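Local coordinates for protein CRISPR-associated endonuclease Cas3-HD (PDB 3S4L) that cuts single-stranded DNA with the help of magnesium, and single-stranded RNA without added cations, as an HD-type nuclease of CRISPR antiviral defence, at residues A[41-46]-A[110-115]; A[116-121]-A[206-211]; A[59-64]-A[104-109]; A[157-162]-A[169-174]. All blocks are in the same frame, centred on the assembly; numbering follows the deposited sequence.

Contact 1 of 4, residues A[41-46]-A[110-115]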
# COMPACT_ATOMS: atom_id res chain seq x y z
N ARG A 41 -6.77 -12.78 -14.19
CA ARG A 41 -8.09 -12.74 -14.81
C ARG A 41 -9.05 -11.73 -14.15
O ARG A 41 -9.99 -11.26 -14.79
CB ARG A 41 -8.70 -14.14 -14.94
CG ARG A 41 -8.25 -14.86 -16.22
CD ARG A 41 -8.45 -16.36 -16.16
NE ARG A 41 -9.40 -16.82 -17.17
CZ ARG A 41 -9.13 -16.94 -18.47
NH1 ARG A 41 -7.93 -16.61 -18.94
NH2 ARG A 41 -10.07 -17.38 -19.31
N ALA A 42 -8.78 -11.40 -12.89
CA ALA A 42 -9.52 -10.37 -12.18
C ALA A 42 -9.17 -9.01 -12.76
O ALA A 42 -10.06 -8.22 -13.06
CB ALA A 42 -9.20 -10.41 -10.69
N LEU A 43 -7.87 -8.74 -12.89
CA LEU A 43 -7.39 -7.54 -13.58
C LEU A 43 -7.97 -7.43 -14.98
O LEU A 43 -8.21 -6.34 -15.49
CB LEU A 43 -5.86 -7.52 -13.67
CG LEU A 43 -5.14 -7.23 -12.36
CD1 LEU A 43 -3.64 -7.28 -12.57
CD2 LEU A 43 -5.59 -5.88 -11.79
N GLU A 44 -8.21 -8.58 -15.59
CA GLU A 44 -8.66 -8.65 -16.97
C GLU A 44 -10.15 -8.32 -17.05
O GLU A 44 -10.69 -8.06 -18.14
CB GLU A 44 -8.39 -10.06 -17.52
CG GLU A 44 -8.33 -10.16 -19.03
CD GLU A 44 -7.60 -11.42 -19.49
OE1 GLU A 44 -8.16 -12.53 -19.35
OE2 GLU A 44 -6.45 -11.29 -19.98
N ALA A 45 -10.80 -8.33 -15.90
CA ALA A 45 -12.22 -8.02 -15.82
C ALA A 45 -12.39 -6.54 -15.49
O ALA A 45 -13.51 -6.05 -15.32
CB ALA A 45 -12.90 -8.89 -14.79
N LEU A 46 -11.27 -5.84 -15.39
CA LEU A 46 -11.24 -4.38 -15.34
C LEU A 46 -10.55 -3.87 -16.59
O LEU A 46 -10.02 -2.75 -16.62
CB LEU A 46 -10.50 -3.89 -14.09
CG LEU A 46 -11.00 -4.38 -12.73
CD1 LEU A 46 -10.38 -3.56 -11.62
CD2 LEU A 46 -12.51 -4.32 -12.66
N LYS A 110 -2.69 4.12 -15.34
CA LYS A 110 -3.40 4.79 -14.24
C LYS A 110 -4.42 3.90 -13.52
O LYS A 110 -4.57 3.97 -12.31
CB LYS A 110 -4.07 6.09 -14.70
CG LYS A 110 -3.14 7.29 -14.86
CD LYS A 110 -3.90 8.60 -15.22
CE LYS A 110 -3.98 8.82 -16.74
NZ LYS A 110 -4.06 10.28 -17.14
N ASN A 111 -5.16 3.07 -14.26
CA ASN A 111 -6.14 2.19 -13.62
C ASN A 111 -5.47 1.12 -12.73
O ASN A 111 -5.93 0.86 -11.61
CB ASN A 111 -7.10 1.57 -14.64
CG ASN A 111 -8.04 2.59 -15.26
OD1 ASN A 111 -7.94 3.79 -15.00
ND2 ASN A 111 -8.95 2.12 -16.12
N LEU A 112 -4.39 0.52 -13.21
CA LEU A 112 -3.65 -0.47 -12.42
C LEU A 112 -3.10 0.16 -11.13
O LEU A 112 -3.27 -0.39 -10.04
CB LEU A 112 -2.53 -1.09 -13.26
CG LEU A 112 -1.69 -2.20 -12.61
CD1 LEU A 112 -2.56 -3.41 -12.23
CD2 LEU A 112 -0.58 -2.62 -13.56
N ALA A 113 -2.46 1.32 -11.26
CA ALA A 113 -1.92 2.03 -10.11
C ALA A 113 -3.03 2.41 -9.11
O ALA A 113 -2.88 2.27 -7.89
CB ALA A 113 -1.18 3.27 -10.58
N PHE A 114 -4.15 2.88 -9.64
CA PHE A 114 -5.28 3.18 -8.77
C PHE A 114 -5.72 1.92 -8.03
O PHE A 114 -5.87 1.93 -6.81
CB PHE A 114 -6.46 3.75 -9.56
CG PHE A 114 -7.71 3.93 -8.73
CD1 PHE A 114 -8.73 2.98 -8.75
CD2 PHE A 114 -7.87 5.04 -7.91
CE1 PHE A 114 -9.89 3.14 -7.98
CE2 PHE A 114 -9.02 5.21 -7.14
CZ PHE A 114 -10.03 4.25 -7.18
N ILE A 115 -5.93 0.83 -8.76
CA ILE A 115 -6.46 -0.36 -8.12
C ILE A 115 -5.47 -0.95 -7.11
O ILE A 115 -5.87 -1.51 -6.09
CB ILE A 115 -6.82 -1.45 -9.12
CG1 ILE A 115 -7.41 -2.61 -8.37
CG2 ILE A 115 -5.59 -1.99 -9.77
CD1 ILE A 115 -7.33 -3.87 -9.14
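Across this contact segment 41-46, on helix 36-43, faces the first turns of helix 110-121, with the CA atoms of L43 and L112 8.1 Å apart and those of L46 and N111 8.5 Å apart. Both helices belong to the mainly helical HD domain of Cas3, and the centre of this buried contact lies about 15 Å from the centre of the chain. Four branched aliphatic side chains, L43, L46, L112 and I115, carry it. L46 N is bonded to L43 O, three residues back, and both leucines start toward helix 110-121. L43 meets both L112 and I115. Its CD2 touches two methyls, 3.9 Å from L112 CD1 and 3.8 Å from I115 CD1. L43 and L112 cross at about a right angle, and L112 CD1 lies close to both methyls of the L43 fork. I115 holds CG1 anti to its backbone N (chi1 -178°) and is again extended at chi2, which carries CD1 out from its helix toward L43 and L46. L43, L112 and I115 are buried, while L46 lies nearer the surface. Helix 204-215 adds I207, which touches both L46 and I115. L50, in a loop, packs on L43 and L112. At the outer side, L46 CD1 meets the end of I115 at CD1, 3.9 Å away.

Contact 2 of 4, residues A[116-121]-A[206-211]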
# COMPACT_ATOMS: atom_id res chain seq x y z
N GLY A 116 -4.18 -0.84 -7.41
CA GLY A 116 -3.17 -1.31 -6.48
C GLY A 116 -3.17 -0.45 -5.24
O GLY A 116 -3.16 -0.97 -4.13
N ALA A 117 -3.21 0.87 -5.42
CA ALA A 117 -3.18 1.80 -4.29
C ALA A 117 -4.40 1.63 -3.38
O ALA A 117 -4.29 1.71 -2.15
CB ALA A 117 -3.06 3.25 -4.78
N LEU A 118 -5.56 1.42 -4.00
CA LEU A 118 -6.80 1.19 -3.28
C LEU A 118 -6.74 -0.10 -2.46
O LEU A 118 -7.24 -0.17 -1.35
CB LEU A 118 -7.97 1.11 -4.26
CG LEU A 118 -9.38 0.97 -3.67
CD1 LEU A 118 -9.64 2.10 -2.67
CD2 LEU A 118 -10.41 0.98 -4.79
N THR A 119 -6.12 -1.13 -3.02
CA THR A 119 -5.96 -2.39 -2.31
C THR A 119 -5.13 -2.14 -1.06
O THR A 119 -5.46 -2.62 0.03
CB THR A 119 -5.26 -3.43 -3.20
OG1 THR A 119 -6.06 -3.68 -4.36
CG2 THR A 119 -5.04 -4.72 -2.44
N VAL A 120 -4.05 -1.38 -1.25
CA VAL A 120 -3.16 -1.02 -0.17
C VAL A 120 -3.87 -0.13 0.88
O VAL A 120 -3.64 -0.27 2.08
CB VAL A 120 -1.92 -0.31 -0.72
CG1 VAL A 120 -1.27 0.53 0.39
CG2 VAL A 120 -0.93 -1.33 -1.30
N MET A 121 -4.72 0.78 0.41
CA MET A 121 -5.45 1.68 1.29
C MET A 121 -6.46 0.89 2.11
O MET A 121 -6.92 1.31 3.16
CB MET A 121 -6.17 2.75 0.46
CG MET A 121 -6.56 4.02 1.23
SD MET A 121 -7.73 5.05 0.33
CE MET A 121 -6.64 5.98 -0.73
N PHE A 206 -14.68 -7.43 -5.11
CA PHE A 206 -14.17 -8.74 -5.51
C PHE A 206 -12.75 -8.62 -6.08
O PHE A 206 -11.91 -9.50 -5.85
CB PHE A 206 -15.14 -9.42 -6.49
CG PHE A 206 -14.51 -9.88 -7.79
CD1 PHE A 206 -14.21 -11.22 -8.00
CD2 PHE A 206 -14.25 -8.98 -8.81
CE1 PHE A 206 -13.64 -11.65 -9.19
CE2 PHE A 206 -13.67 -9.40 -10.01
CZ PHE A 206 -13.37 -10.74 -10.19
N ILE A 207 -12.46 -7.54 -6.80
CA ILE A 207 -11.13 -7.36 -7.39
C ILE A 207 -10.10 -6.96 -6.33
O ILE A 207 -9.07 -7.63 -6.17
CB ILE A 207 -11.14 -6.37 -8.58
CG1 ILE A 207 -9.73 -5.86 -8.88
CG2 ILE A 207 -12.06 -5.23 -8.32
CD1 ILE A 207 -8.88 -6.84 -9.67
N VAL A 208 -10.39 -5.88 -5.59
CA VAL A 208 -9.64 -5.56 -4.38
C VAL A 208 -9.59 -6.77 -3.47
O VAL A 208 -8.54 -7.11 -2.92
CB VAL A 208 -10.31 -4.41 -3.59
CG1 VAL A 208 -9.65 -4.25 -2.23
CG2 VAL A 208 -10.28 -3.13 -4.37
N GLY A 209 -10.75 -7.41 -3.30
CA GLY A 209 -10.83 -8.62 -2.49
C GLY A 209 -9.89 -9.70 -3.00
O GLY A 209 -9.27 -10.39 -2.21
N THR A 210 -9.78 -9.81 -4.32
CA THR A 210 -8.88 -10.79 -4.94
C THR A 210 -7.40 -10.45 -4.71
O THR A 210 -6.59 -11.34 -4.41
CB THR A 210 -9.13 -10.87 -6.48
OG1 THR A 210 -10.52 -11.06 -6.73
CG2 THR A 210 -8.33 -12.00 -7.11
N LEU A 211 -7.03 -9.19 -4.88
CA LEU A 211 -5.63 -8.81 -4.69
C LEU A 211 -5.25 -8.92 -3.22
O LEU A 211 -4.11 -9.23 -2.88
CB LEU A 211 -5.36 -7.39 -5.22
CG LEU A 211 -5.73 -7.12 -6.69
CD1 LEU A 211 -5.31 -5.72 -7.13
CD2 LEU A 211 -5.12 -8.14 -7.60
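V208 and L211 of helix 204-215 pack on L118 and T119 of helix 110-121. This is a steep helix-helix crossing in the buried part of the HD domain. The short axes approach to 9.4 Å and cross at -73°. Taking 206-211 in order, I207 turns to a different neighbour: its side chain lies on A42 and L43 of helix 36-43. V208 is the first residue to meet 116-121. Its CA comes within 5.3 Å of the CA of T119, the closest CA pair of the two segments. The two V208 methyls divide the work. CG1, anti to the backbone N (chi1 171°), lies over the T119 backbone at CA. CG2 reaches the fork of L118, 4.1 Å from its CD2, and these two side chains cross at about a right angle. G209, which has no side chain, lies on the side of its helix turned from 116-121. T210 likewise serves another face and touches T38 of helix 36-43. One turn after V208, L211 points toward helix 110-121 again. Its CB lies 3.9 Å from T119 CG2, and the leucine crosses the threonine at about a right angle. The hydroxyl of T119 is hydrogen-bonded to I115 O, one turn back in its own helix, which satisfies this buried polar group. Two residues past the segment stands H123, a metal ligand, whose ND1 is hydrogen-bonded to V120 O. Toward 206-211 the hydroxyl oxygen faces a methyl: T119 OG1 lies 3.5 Å from L211 CD1.

Contact 3 of 4, residues A[59-64]-A[104-109]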
# COMPACT_ATOMS: atom_id res chain seq x y z
N MET A 59 2.23 -7.80 -7.86
CA MET A 59 1.94 -8.30 -6.52
C MET A 59 3.10 -8.07 -5.55
O MET A 59 2.87 -7.70 -4.40
CB MET A 59 1.58 -9.79 -6.55
CG MET A 59 0.21 -10.05 -7.16
SD MET A 59 -1.09 -9.11 -6.29
CE MET A 59 -0.86 -9.76 -4.64
N LYS A 60 4.33 -8.26 -6.02
CA LYS A 60 5.51 -8.02 -5.21
C LYS A 60 5.59 -6.57 -4.73
O LYS A 60 6.12 -6.28 -3.66
CB LYS A 60 6.79 -8.33 -5.98
CG LYS A 60 7.12 -9.81 -6.19
CD LYS A 60 8.45 -9.93 -6.93
CE LYS A 60 8.53 -11.16 -7.79
NZ LYS A 60 9.72 -11.10 -8.68
N ILE A 61 5.09 -5.66 -5.54
CA ILE A 61 5.15 -4.26 -5.15
C ILE A 61 4.14 -3.97 -4.04
O ILE A 61 4.46 -3.29 -3.07
CB ILE A 61 4.98 -3.31 -6.34
CG1 ILE A 61 6.18 -3.44 -7.25
CG2 ILE A 61 4.86 -1.88 -5.85
CD1 ILE A 61 6.02 -2.76 -8.58
N LEU A 62 2.93 -4.52 -4.17
CA LEU A 62 1.92 -4.40 -3.12
C LEU A 62 2.46 -5.01 -1.83
O LEU A 62 2.27 -4.48 -0.74
CB LEU A 62 0.66 -5.15 -3.51
CG LEU A 62 0.02 -4.65 -4.79
CD1 LEU A 62 -1.39 -5.21 -4.89
CD2 LEU A 62 0.02 -3.12 -4.80
N ILE A 63 3.13 -6.14 -1.99
CA ILE A 63 3.70 -6.83 -0.85
C ILE A 63 4.73 -5.91 -0.21
O ILE A 63 4.72 -5.69 1.00
CB ILE A 63 4.31 -8.18 -1.28
CG1 ILE A 63 3.19 -9.17 -1.62
CG2 ILE A 63 5.21 -8.75 -0.17
CD1 ILE A 63 3.64 -10.35 -2.46
N LYS A 64 5.60 -5.32 -1.02
CA LYS A 64 6.67 -4.54 -0.45
C LYS A 64 6.21 -3.20 0.11
O LYS A 64 6.80 -2.66 1.04
CB LYS A 64 7.78 -4.34 -1.49
CG LYS A 64 8.53 -5.62 -1.85
CD LYS A 64 9.46 -5.39 -3.03
CE LYS A 64 10.40 -6.57 -3.24
NZ LYS A 64 11.19 -6.39 -4.50
N LEU A 104 2.45 3.67 -10.99
CA LEU A 104 2.26 4.43 -12.22
C LEU A 104 3.58 4.48 -12.97
O LEU A 104 3.61 4.32 -14.20
CB LEU A 104 1.79 5.85 -11.91
CG LEU A 104 0.77 6.50 -12.84
CD1 LEU A 104 0.98 8.01 -12.87
CD2 LEU A 104 0.80 5.93 -14.25
N LYS A 105 4.67 4.70 -12.25
CA LYS A 105 5.99 4.73 -12.89
C LYS A 105 6.32 3.39 -13.54
O LYS A 105 6.64 3.32 -14.72
CB LYS A 105 7.07 5.09 -11.87
CG LYS A 105 8.43 5.31 -12.50
CD LYS A 105 8.49 6.66 -13.18
CE LYS A 105 9.73 6.78 -14.07
NZ LYS A 105 10.88 5.95 -13.57
N LYS A 106 6.23 2.32 -12.76
CA LYS A 106 6.63 0.99 -13.20
C LYS A 106 5.80 0.45 -14.37
O LYS A 106 6.35 -0.18 -15.27
CB LYS A 106 6.61 -0.01 -12.03
CG LYS A 106 6.88 -1.46 -12.42
CD LYS A 106 8.37 -1.73 -12.66
CE LYS A 106 8.61 -2.49 -13.98
NZ LYS A 106 10.06 -2.76 -14.24
N PHE A 107 4.50 0.71 -14.38
CA PHE A 107 3.64 0.11 -15.39
C PHE A 107 2.94 1.09 -16.36
O PHE A 107 2.34 0.65 -17.33
CB PHE A 107 2.57 -0.76 -14.74
CG PHE A 107 3.11 -1.91 -13.94
CD1 PHE A 107 3.55 -3.08 -14.57
CD2 PHE A 107 3.14 -1.86 -12.55
CE1 PHE A 107 4.03 -4.16 -13.82
CE2 PHE A 107 3.63 -2.94 -11.80
CZ PHE A 107 4.06 -4.08 -12.44
N GLY A 108 3.01 2.39 -16.09
CA GLY A 108 2.34 3.38 -16.92
C GLY A 108 0.86 3.14 -17.22
O GLY A 108 0.41 3.40 -18.34
N ASP A 109 0.11 2.66 -16.23
CA ASP A 109 -1.33 2.38 -16.37
C ASP A 109 -2.10 2.94 -15.17
O ASP A 109 -2.15 2.32 -14.11
CB ASP A 109 -1.59 0.86 -16.52
CG ASP A 109 -3.09 0.51 -16.67
OD1 ASP A 109 -3.93 1.16 -16.02
OD2 ASP A 109 -3.43 -0.41 -17.45
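Helix 52-65 and the end of helix 91-107 stand well apart here: the nearest CA atoms, those of I61 and K106, are 9.7 Å from each other. After F107 the chain leaves the helix at G108, which has positive phi (51°). D109, at the N-cap of helix 110-121, then accepts a hydrogen bond at OD1 from L112 N. From segment 59-64, I61 makes the contact. Its CG1 is anti to the carbonyl carbon (chi1 -67°) and the chain is extended at chi2, which carries CD1 out to two residues of the other helix. CD1 lies 4.0 Å from F107 CE2, approaching the ring obliquely. The same methyl is 4.1 Å from K106 CG. This is a small helix-helix contact at the surface of the HD domain. I61 and F107 run past each other in opposite directions. F107 reaches further along helix 52-65 and also touches K54, E57 and F58. K106 begins toward I61 and then bends at chi2 and chi3, so its end leads away. Its CG also lies over one face of the neighbouring F107 ring, 3.6 Å above the plane and offset toward the rim.

Contact 4 of 4, residues A[157-162]-A[169-174]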
# COMPACT_ATOMS: atom_id res chain seq x y z
N GLU A 157 14.03 9.86 8.30
CA GLU A 157 15.14 10.43 7.54
C GLU A 157 15.67 9.46 6.48
O GLU A 157 15.96 9.86 5.34
CB GLU A 157 16.26 10.83 8.50
CG GLU A 157 17.44 11.52 7.83
CD GLU A 157 18.70 11.45 8.67
OE1 GLU A 157 18.76 12.12 9.73
OE2 GLU A 157 19.64 10.73 8.26
N ASP A 158 15.81 8.19 6.85
CA ASP A 158 16.35 7.17 5.96
C ASP A 158 15.44 6.87 4.76
O ASP A 158 15.80 6.06 3.91
CB ASP A 158 16.61 5.85 6.72
CG ASP A 158 17.63 5.99 7.84
OD1 ASP A 158 18.33 7.02 7.92
OD2 ASP A 158 17.73 5.04 8.66
N PHE A 159 14.28 7.52 4.69
CA PHE A 159 13.19 7.05 3.83
C PHE A 159 13.55 6.70 2.38
O PHE A 159 13.28 5.59 1.92
CB PHE A 159 12.02 8.04 3.81
CG PHE A 159 10.88 7.59 2.95
CD1 PHE A 159 10.20 6.41 3.26
CD2 PHE A 159 10.50 8.32 1.83
CE1 PHE A 159 9.14 5.97 2.46
CE2 PHE A 159 9.44 7.90 1.02
CZ PHE A 159 8.75 6.72 1.34
N GLU A 160 14.12 7.67 1.67
CA GLU A 160 14.53 7.49 0.28
C GLU A 160 15.39 6.24 0.12
O GLU A 160 15.14 5.41 -0.76
CB GLU A 160 15.27 8.73 -0.22
CG GLU A 160 16.24 8.47 -1.38
CD GLU A 160 15.54 8.26 -2.71
OE1 GLU A 160 14.66 7.37 -2.80
OE2 GLU A 160 15.87 8.99 -3.67
N ASP A 161 16.40 6.11 0.98
CA ASP A 161 17.26 4.94 0.98
C ASP A 161 16.45 3.67 1.22
O ASP A 161 16.60 2.68 0.50
CB ASP A 161 18.39 5.10 2.00
CG ASP A 161 18.48 3.93 2.96
OD1 ASP A 161 18.96 2.86 2.53
OD2 ASP A 161 18.09 4.09 4.13
N LEU A 162 15.56 3.71 2.22
CA LEU A 162 14.67 2.58 2.50
C LEU A 162 13.91 2.13 1.25
O LEU A 162 13.84 0.94 0.97
CB LEU A 162 13.69 2.91 3.62
CG LEU A 162 12.64 1.83 3.88
CD1 LEU A 162 13.29 0.57 4.43
CD2 LEU A 162 11.55 2.32 4.83
N TYR A 169 14.57 1.97 -6.61
CA TYR A 169 14.79 3.32 -7.11
C TYR A 169 14.18 4.45 -6.28
O TYR A 169 13.76 4.24 -5.14
CB TYR A 169 14.43 3.45 -8.59
CG TYR A 169 13.05 2.97 -8.96
CD1 TYR A 169 12.02 3.88 -9.16
CD2 TYR A 169 12.78 1.62 -9.10
CE1 TYR A 169 10.75 3.45 -9.50
CE2 TYR A 169 11.51 1.18 -9.43
CZ TYR A 169 10.50 2.10 -9.63
OH TYR A 169 9.24 1.67 -9.97
N SER A 170 14.15 5.64 -6.88
CA SER A 170 14.11 6.89 -6.12
C SER A 170 12.80 7.67 -6.19
O SER A 170 12.41 8.14 -7.26
CB SER A 170 15.26 7.79 -6.61
OG SER A 170 15.37 8.99 -5.88
N ILE A 171 12.14 7.82 -5.04
CA ILE A 171 10.96 8.68 -4.93
C ILE A 171 11.32 10.16 -5.07
O ILE A 171 10.46 11.03 -4.96
CB ILE A 171 10.16 8.48 -3.62
CG1 ILE A 171 11.10 8.13 -2.45
CG2 ILE A 171 9.08 7.42 -3.80
CD1 ILE A 171 11.83 9.33 -1.89
N GLY A 172 12.61 10.45 -5.27
CA GLY A 172 13.01 11.77 -5.69
C GLY A 172 12.59 11.92 -7.14
O GLY A 172 11.89 12.87 -7.50
N ASP A 173 13.01 10.96 -7.96
CA ASP A 173 12.73 10.98 -9.39
C ASP A 173 11.24 10.92 -9.77
O ASP A 173 10.91 11.01 -10.95
N ILE A 174 10.36 10.76 -8.78
CA ILE A 174 8.91 10.79 -9.03
C ILE A 174 8.05 11.16 -7.81
O ILE A 174 7.94 12.34 -7.43
CB ILE A 174 8.38 9.46 -9.64
CG1 ILE A 174 9.27 8.28 -9.21
CG2 ILE A 174 8.29 9.55 -11.16
CD1 ILE A 174 8.70 7.47 -8.07
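E160 reaches from the first turn of helix 159-167 to the loop that follows this helix, where S170 and I171 receive it. The chain thus turns back on itself at the surface of the HD domain, and the CA atoms of E160 and I171 come within 6.4 Å. The E160 side chain starts at CB, which lies 3.9 Å from I171 CD1. CG is anti to the backbone N (chi1 155°), and a bend at chi2 then swings the carboxylate toward the loop. CD comes next to the S170 side chain, 3.9 Å from its CB. The two oxygens part company there. OE1 goes to the backbone and accepts a weak hydrogen bond from I171 N, 3.4 Å long and bent to 135° at the hydrogen. It also lies near the I171 side chain, 3.6 Å from CD1. OE2 goes to the S170 side, where the model places it too close to the hydroxyl for the details to be trusted. A long, weak ion pair joins OE2 to K164, one turn on in the same helix. G172 N donates to S170 OG, which makes an ST turn in the loop, although the doubtful place of OG makes this bond less sure. Beside the glutamate, F159 adds an apolar contact. Its ring meets I171 obliquely, and the two side chains cross at about a right angle. Y98 of helix 91-107 meets the same ring, with the planes at about 55°, and also touches I171. The nearest carbons between F159 and the loop are F159 CE2 and I171 CG1, 3.9 Å apart.

How the contacts relate
All four contacts lie in one HD domain. Contacts 1 and 2 share helix 110-121, their centres 9 Å apart. They touch where I115 meets I207 and L211, which joins helices 36-43, 110-121 and 204-215. Contact 3, its centre 12 Å from both of theirs, touches each. Along the chain it falls between the segments of contact 1. Contact 4 falls between those of contact 2, yet their centres are 24 Å apart, on opposite sides of the chain centre. Its Y169 and I174 pack on K106 and K105 of contact 3. Where contacts 2 and 3 touch, L62 packs on G116 and V120; helices 52-65 and 110-121 end shortly before metal ligands D67, H123 and H124.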